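Local coordinates for ethylbenzene dehydrogenase alpha-subunit (Aromatoleum aromaticum, PDB 2IVF), which belongs to the molybdopterin oxidoreductase family and binds a molybdenum atom, MGD, MD1 and an iron/sulfur cluster, at residues A[118-130]-A[259-271]. Residues are numbered along the deposited sequence; the frame is centred on the assembly and turned at random.
Sequences DYVDYNPLGCQKG and YTYPSSYHFLSEA. With MGD (2-amino-5,6-dimercapto-7-methyl-3,7,8a,9-tetrahydro-8-oxa-1,3,9,10-tetraaza-anthracen-4-one guanosine dinucleotide), chain M; SF4 (iron/sulfur cluster), chain K.
F267, at the start of helix 265-274, sets its ring edge against the face of Y122 in a T-shaped stack, the planes at 70° and the centroids 5.0 Å apart. This lies in the molybdopterin oxidoreductase fold, where the loop 118-130 delivers C127 to the iron/sulfur cluster and T260 binds MGD. H266 can be followed outward. Its CB leads to a CG held between backbone N and carbonyl carbon (chi1 72°), which turns the ring toward the loop. ND1 then donates a nearly straight bond (174°) to E270 OE1 at 2.6 Å, in the imidazole plane but above that of the carboxylate. CE1 lies over the centre of the F267 ring and comes 3.2 Å from D121 O, a buried carbonyl oxygen with no polar partner in the model. NE2 is hydrogen-bonded to a water that donates to Y122 O and S264 OG, bridging the segments. R233 of the beta-subunit forms salt bridges with both D121 and E270, tying this corner to the neighbouring chain. Farther along, S263 CA makes a CH...O contact with G126 O. P262 CG rests 3.7 Å from CB of C127, whose SG binds the cluster iron FE1 at 2.3 Å.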
# COMPACT_ATOMS: atom_id res chain seq x y z
N ASP A 118 -18.86 -10.93 -20.89
CA ASP A 118 -17.63 -10.81 -21.63
C ASP A 118 -16.48 -10.18 -20.85
O ASP A 118 -15.36 -10.14 -21.34
CB ASP A 118 -17.88 -9.96 -22.89
CG ASP A 118 -18.88 -10.57 -23.83
OD1 ASP A 118 -18.82 -11.81 -24.06
OD2 ASP A 118 -19.74 -9.81 -24.32
N TYR A 119 -16.74 -9.63 -19.68
CA TYR A 119 -15.74 -8.88 -18.96
C TYR A 119 -15.30 -9.64 -17.70
O TYR A 119 -15.99 -10.58 -17.26
CB TYR A 119 -16.28 -7.48 -18.58
CG TYR A 119 -16.36 -6.54 -19.78
CD1 TYR A 119 -17.48 -6.55 -20.63
CD2 TYR A 119 -15.34 -5.64 -20.06
CE1 TYR A 119 -17.56 -5.70 -21.72
CE2 TYR A 119 -15.42 -4.77 -21.17
CZ TYR A 119 -16.57 -4.81 -21.99
OH TYR A 119 -16.71 -3.98 -23.11
N VAL A 120 -14.18 -9.23 -17.15
CA VAL A 120 -13.66 -9.76 -15.92
C VAL A 120 -14.36 -9.07 -14.78
O VAL A 120 -14.64 -7.86 -14.82
CB VAL A 120 -12.14 -9.53 -15.81
CG1 VAL A 120 -11.60 -10.03 -14.43
CG2 VAL A 120 -11.39 -10.17 -17.04
N ASP A 121 -14.65 -9.85 -13.73
CA ASP A 121 -15.24 -9.28 -12.53
C ASP A 121 -14.21 -8.49 -11.73
O ASP A 121 -13.03 -8.35 -12.14
CB ASP A 121 -15.99 -10.35 -11.69
CG ASP A 121 -15.06 -11.44 -11.10
OD1 ASP A 121 -13.88 -11.14 -10.81
OD2 ASP A 121 -15.50 -12.63 -10.94
N TYR A 122 -14.68 -7.87 -10.65
CA TYR A 122 -13.83 -7.00 -9.86
C TYR A 122 -13.24 -7.78 -8.64
O TYR A 122 -12.54 -7.18 -7.81
CB TYR A 122 -14.58 -5.79 -9.35
CG TYR A 122 -14.82 -4.68 -10.34
CD1 TYR A 122 -15.80 -4.81 -11.30
CD2 TYR A 122 -14.10 -3.48 -10.28
CE1 TYR A 122 -16.05 -3.78 -12.22
CE2 TYR A 122 -14.34 -2.44 -11.21
CZ TYR A 122 -15.32 -2.60 -12.15
OH TYR A 122 -15.60 -1.61 -13.07
N ASN A 123 -13.52 -9.07 -8.54
CA ASN A 123 -13.20 -9.83 -7.35
C ASN A 123 -11.72 -10.14 -7.24
O ASN A 123 -11.06 -10.36 -8.25
CB ASN A 123 -13.98 -11.10 -7.36
CG ASN A 123 -15.45 -10.86 -7.18
OD1 ASN A 123 -15.84 -10.00 -6.40
ND2 ASN A 123 -16.26 -11.62 -7.89
N PRO A 124 -11.20 -10.27 -6.01
CA PRO A 124 -11.85 -10.07 -4.73
C PRO A 124 -11.81 -8.67 -4.21
O PRO A 124 -12.36 -8.43 -3.13
CB PRO A 124 -11.03 -10.95 -3.78
CG PRO A 124 -9.64 -10.93 -4.34
CD PRO A 124 -9.81 -10.79 -5.85
N LEU A 125 -11.11 -7.79 -4.92
CA LEU A 125 -10.80 -6.46 -4.41
C LEU A 125 -9.87 -6.58 -3.21
O LEU A 125 -9.30 -7.64 -2.95
CB LEU A 125 -12.08 -5.66 -4.05
CG LEU A 125 -13.00 -5.28 -5.23
CD1 LEU A 125 -14.34 -4.79 -4.67
CD2 LEU A 125 -12.31 -4.25 -6.19
N GLY A 126 -9.67 -5.46 -2.50
CA GLY A 126 -8.88 -5.46 -1.31
C GLY A 126 -7.41 -5.11 -1.53
O GLY A 126 -6.91 -4.98 -2.66
N CYS A 127 -6.75 -4.90 -0.39
CA CYS A 127 -5.32 -4.66 -0.36
C CYS A 127 -4.79 -5.05 1.00
O CYS A 127 -5.56 -5.45 1.92
CB CYS A 127 -5.01 -3.25 -0.66
SG CYS A 127 -5.20 -2.06 0.72
N GLN A 128 -3.48 -4.93 1.16
CA GLN A 128 -2.85 -5.47 2.37
C GLN A 128 -3.13 -4.57 3.60
O GLN A 128 -3.19 -5.05 4.73
CB GLN A 128 -1.34 -5.73 2.15
CG GLN A 128 -0.44 -4.45 2.17
CD GLN A 128 -0.53 -3.62 0.91
OE1 GLN A 128 -1.59 -3.54 0.27
NE2 GLN A 128 0.56 -2.94 0.57
N LYS A 129 -3.35 -3.27 3.37
CA LYS A 129 -3.62 -2.38 4.46
C LYS A 129 -5.02 -2.69 4.97
O LYS A 129 -5.21 -2.87 6.16
CB LYS A 129 -3.54 -0.95 4.02
CG LYS A 129 -2.12 -0.42 3.85
CD LYS A 129 -1.52 -0.79 2.48
CE LYS A 129 -2.23 -0.10 1.31
NZ LYS A 129 -1.67 -0.55 0.00
N GLY A 130 -5.97 -2.76 4.05
CA GLY A 130 -7.38 -3.09 4.38
C GLY A 130 -7.54 -4.44 5.03
O GLY A 130 -8.31 -4.61 5.99
N TYR A 259 1.48 0.11 -6.47
CA TYR A 259 1.30 0.71 -5.16
C TYR A 259 -0.11 1.24 -4.95
O TYR A 259 -0.72 1.03 -3.89
CB TYR A 259 2.23 1.91 -4.98
CG TYR A 259 3.65 1.56 -4.62
CD1 TYR A 259 4.24 0.36 -5.02
CD2 TYR A 259 4.41 2.45 -3.91
CE1 TYR A 259 5.55 0.07 -4.66
CE2 TYR A 259 5.72 2.17 -3.52
CZ TYR A 259 6.29 0.99 -3.90
OH TYR A 259 7.59 0.76 -3.53
N THR A 260 -0.62 1.92 -5.96
CA THR A 260 -1.74 2.85 -5.74
C THR A 260 -3.14 2.37 -6.16
O THR A 260 -4.14 3.01 -5.80
CB THR A 260 -1.42 4.21 -6.41
OG1 THR A 260 -1.47 4.06 -7.83
CG2 THR A 260 -0.07 4.71 -5.94
N TYR A 261 -3.24 1.22 -6.80
CA TYR A 261 -4.54 0.65 -7.20
C TYR A 261 -4.51 -0.84 -7.18
O TYR A 261 -4.89 -1.49 -8.14
CB TYR A 261 -4.91 1.17 -8.61
CG TYR A 261 -6.38 1.14 -9.00
CD1 TYR A 261 -7.39 0.89 -8.10
CD2 TYR A 261 -6.73 1.43 -10.30
CE1 TYR A 261 -8.72 0.91 -8.50
CE2 TYR A 261 -8.03 1.46 -10.69
CZ TYR A 261 -9.03 1.24 -9.79
OH TYR A 261 -10.32 1.31 -10.22
N PRO A 262 -4.09 -1.41 -6.03
CA PRO A 262 -3.98 -2.87 -5.97
C PRO A 262 -5.29 -3.60 -6.09
O PRO A 262 -5.30 -4.71 -6.55
CB PRO A 262 -3.33 -3.13 -4.61
CG PRO A 262 -3.63 -1.90 -3.78
CD PRO A 262 -3.69 -0.76 -4.77
N SER A 263 -6.41 -2.95 -5.73
CA SER A 263 -7.71 -3.62 -5.82
C SER A 263 -8.08 -3.91 -7.26
O SER A 263 -8.83 -4.86 -7.48
CB SER A 263 -8.85 -2.84 -5.15
OG SER A 263 -9.04 -1.58 -5.73
N SER A 264 -7.56 -3.12 -8.21
CA SER A 264 -7.97 -3.30 -9.60
C SER A 264 -6.85 -3.37 -10.60
O SER A 264 -7.07 -3.44 -11.80
CB SER A 264 -9.02 -2.28 -9.97
OG SER A 264 -10.22 -2.58 -9.25
N TYR A 265 -5.63 -3.41 -10.09
CA TYR A 265 -4.43 -3.62 -10.92
C TYR A 265 -4.62 -4.78 -11.91
O TYR A 265 -4.14 -4.74 -13.07
CB TYR A 265 -3.27 -3.95 -10.00
CG TYR A 265 -1.94 -4.23 -10.63
CD1 TYR A 265 -1.61 -5.49 -11.08
CD2 TYR A 265 -0.94 -3.28 -10.63
CE1 TYR A 265 -0.39 -5.78 -11.60
CE2 TYR A 265 0.33 -3.58 -11.14
CZ TYR A 265 0.60 -4.83 -11.60
OH TYR A 265 1.84 -5.21 -12.06
N HIS A 266 -5.30 -5.81 -11.43
CA HIS A 266 -5.53 -7.02 -12.23
C HIS A 266 -6.08 -6.76 -13.63
O HIS A 266 -5.75 -7.49 -14.58
CB HIS A 266 -6.43 -7.99 -11.48
CG HIS A 266 -7.87 -7.58 -11.38
ND1 HIS A 266 -8.81 -7.95 -12.31
CD2 HIS A 266 -8.54 -6.91 -10.41
CE1 HIS A 266 -9.99 -7.51 -11.93
NE2 HIS A 266 -9.86 -6.85 -10.80
N PHE A 267 -6.91 -5.72 -13.76
CA PHE A 267 -7.48 -5.36 -15.07
C PHE A 267 -6.34 -5.00 -16.06
O PHE A 267 -6.43 -5.31 -17.24
CB PHE A 267 -8.48 -4.21 -14.95
CG PHE A 267 -9.79 -4.61 -14.34
CD1 PHE A 267 -10.69 -5.40 -15.06
CD2 PHE A 267 -10.17 -4.15 -13.10
CE1 PHE A 267 -11.91 -5.76 -14.54
CE2 PHE A 267 -11.41 -4.52 -12.54
CZ PHE A 267 -12.28 -5.28 -13.25
N LEU A 268 -5.29 -4.37 -15.56
CA LEU A 268 -4.09 -4.10 -16.35
C LEU A 268 -3.37 -5.38 -16.77
O LEU A 268 -3.11 -5.56 -17.96
CB LEU A 268 -3.15 -3.17 -15.61
CG LEU A 268 -1.89 -2.75 -16.38
CD1 LEU A 268 -2.23 -1.84 -17.63
CD2 LEU A 268 -0.94 -2.00 -15.39
N SER A 269 -3.04 -6.30 -15.85
CA SER A 269 -2.42 -7.55 -16.26
C SER A 269 -3.28 -8.45 -17.12
O SER A 269 -2.79 -9.21 -17.95
CB SER A 269 -1.88 -8.37 -15.08
OG SER A 269 -2.95 -8.76 -14.26
N GLU A 270 -4.59 -8.43 -16.88
CA GLU A 270 -5.51 -9.21 -17.66
C GLU A 270 -5.73 -8.61 -19.06
O GLU A 270 -5.79 -9.33 -20.03
CB GLU A 270 -6.81 -9.37 -16.87
CG GLU A 270 -6.51 -10.21 -15.61
CD GLU A 270 -7.46 -10.05 -14.46
OE1 GLU A 270 -8.39 -9.22 -14.57
OE2 GLU A 270 -7.28 -10.81 -13.46
N ALA A 271 -5.75 -7.28 -19.17
CA ALA A 271 -5.80 -6.63 -20.48
C ALA A 271 -4.57 -7.03 -21.28
O ALA A 271 -4.63 -7.20 -22.50
CB ALA A 271 -5.81 -5.06 -20.33
PB MGD M . 1.84 8.53 -7.77
O1B MGD M . 1.90 7.54 -6.65
O2B MGD M . 2.32 9.90 -7.43
O3B MGD M . 0.44 8.71 -8.46
O3A MGD M . -1.33 7.50 -7.08
PA MGD M . -0.84 7.71 -8.59
O1A MGD M . -0.48 6.38 -9.08
O2A MGD M . -1.82 8.49 -9.32
O5' MGD M . 2.71 8.00 -9.01
C5' MGD M . 4.07 7.59 -8.79
C4' MGD M . 4.79 7.43 -10.12
O4' MGD M . 4.97 8.70 -10.74
C3' MGD M . 6.19 7.04 -9.71
O3' MGD M . 6.24 5.61 -9.72
C2' MGD M . 7.06 7.65 -10.82
O2' MGD M . 7.66 6.61 -11.61
C1' MGD M . 6.05 8.47 -11.65
N9 MGD M . 6.67 9.77 -12.01
C8 MGD M . 7.22 10.69 -11.20
N7 MGD M . 7.63 11.75 -11.91
C5 MGD M . 7.31 11.49 -13.20
C6 MGD M . 7.47 12.14 -14.42
O6 MGD M . 8.04 13.23 -14.57
N1 MGD M . 6.97 11.50 -15.56
C2 MGD M . 6.35 10.25 -15.56
N2 MGD M . 5.90 9.70 -16.74
N3 MGD M . 6.18 9.65 -14.37
C4 MGD M . 6.66 10.24 -13.24
C10 MGD M . -1.72 8.56 -6.29
C11 MGD M . -3.03 8.21 -5.63
O11 MGD M . -2.84 7.06 -4.92
C12 MGD M . -3.64 9.32 -4.77
S12 MGD M . -3.46 11.02 -5.20
C13 MGD M . -4.34 9.00 -3.64
S13 MGD M . -5.05 10.26 -2.69
C14 MGD M . -4.48 7.58 -3.22
N15 MGD M . -3.47 7.35 -2.15
C16 MGD M . -2.90 6.08 -1.92
C17 MGD M . -2.09 5.80 -0.86
O17 MGD M . -1.78 6.69 -0.03
N18 MGD M . -1.57 4.50 -0.75
C19 MGD M . -1.87 3.51 -1.63
N19 MGD M . -1.32 2.29 -1.43
N20 MGD M . -2.65 3.83 -2.68
C21 MGD M . -3.18 5.05 -2.82
N22 MGD M . -3.99 5.35 -3.91
C23 MGD M . -4.13 6.68 -4.44
FE1 SF4 K . -7.34 -1.24 0.52
FE2 SF4 K . -9.80 -1.52 -0.60
FE3 SF4 K . -9.61 -0.76 1.94
FE4 SF4 K . -8.84 0.96 -0.05
S1 SF4 K . -10.96 0.27 0.38
S2 SF4 K . -7.70 0.48 1.95
S3 SF4 K . -8.03 -0.55 -1.56
S4 SF4 K . -8.96 -2.80 1.10
O HOH W 1 -11.33 -5.12 -9.23
O HOH W 2 -9.21 -7.48 -7.01
O HOH W 3 -0.23 -1.39 -2.42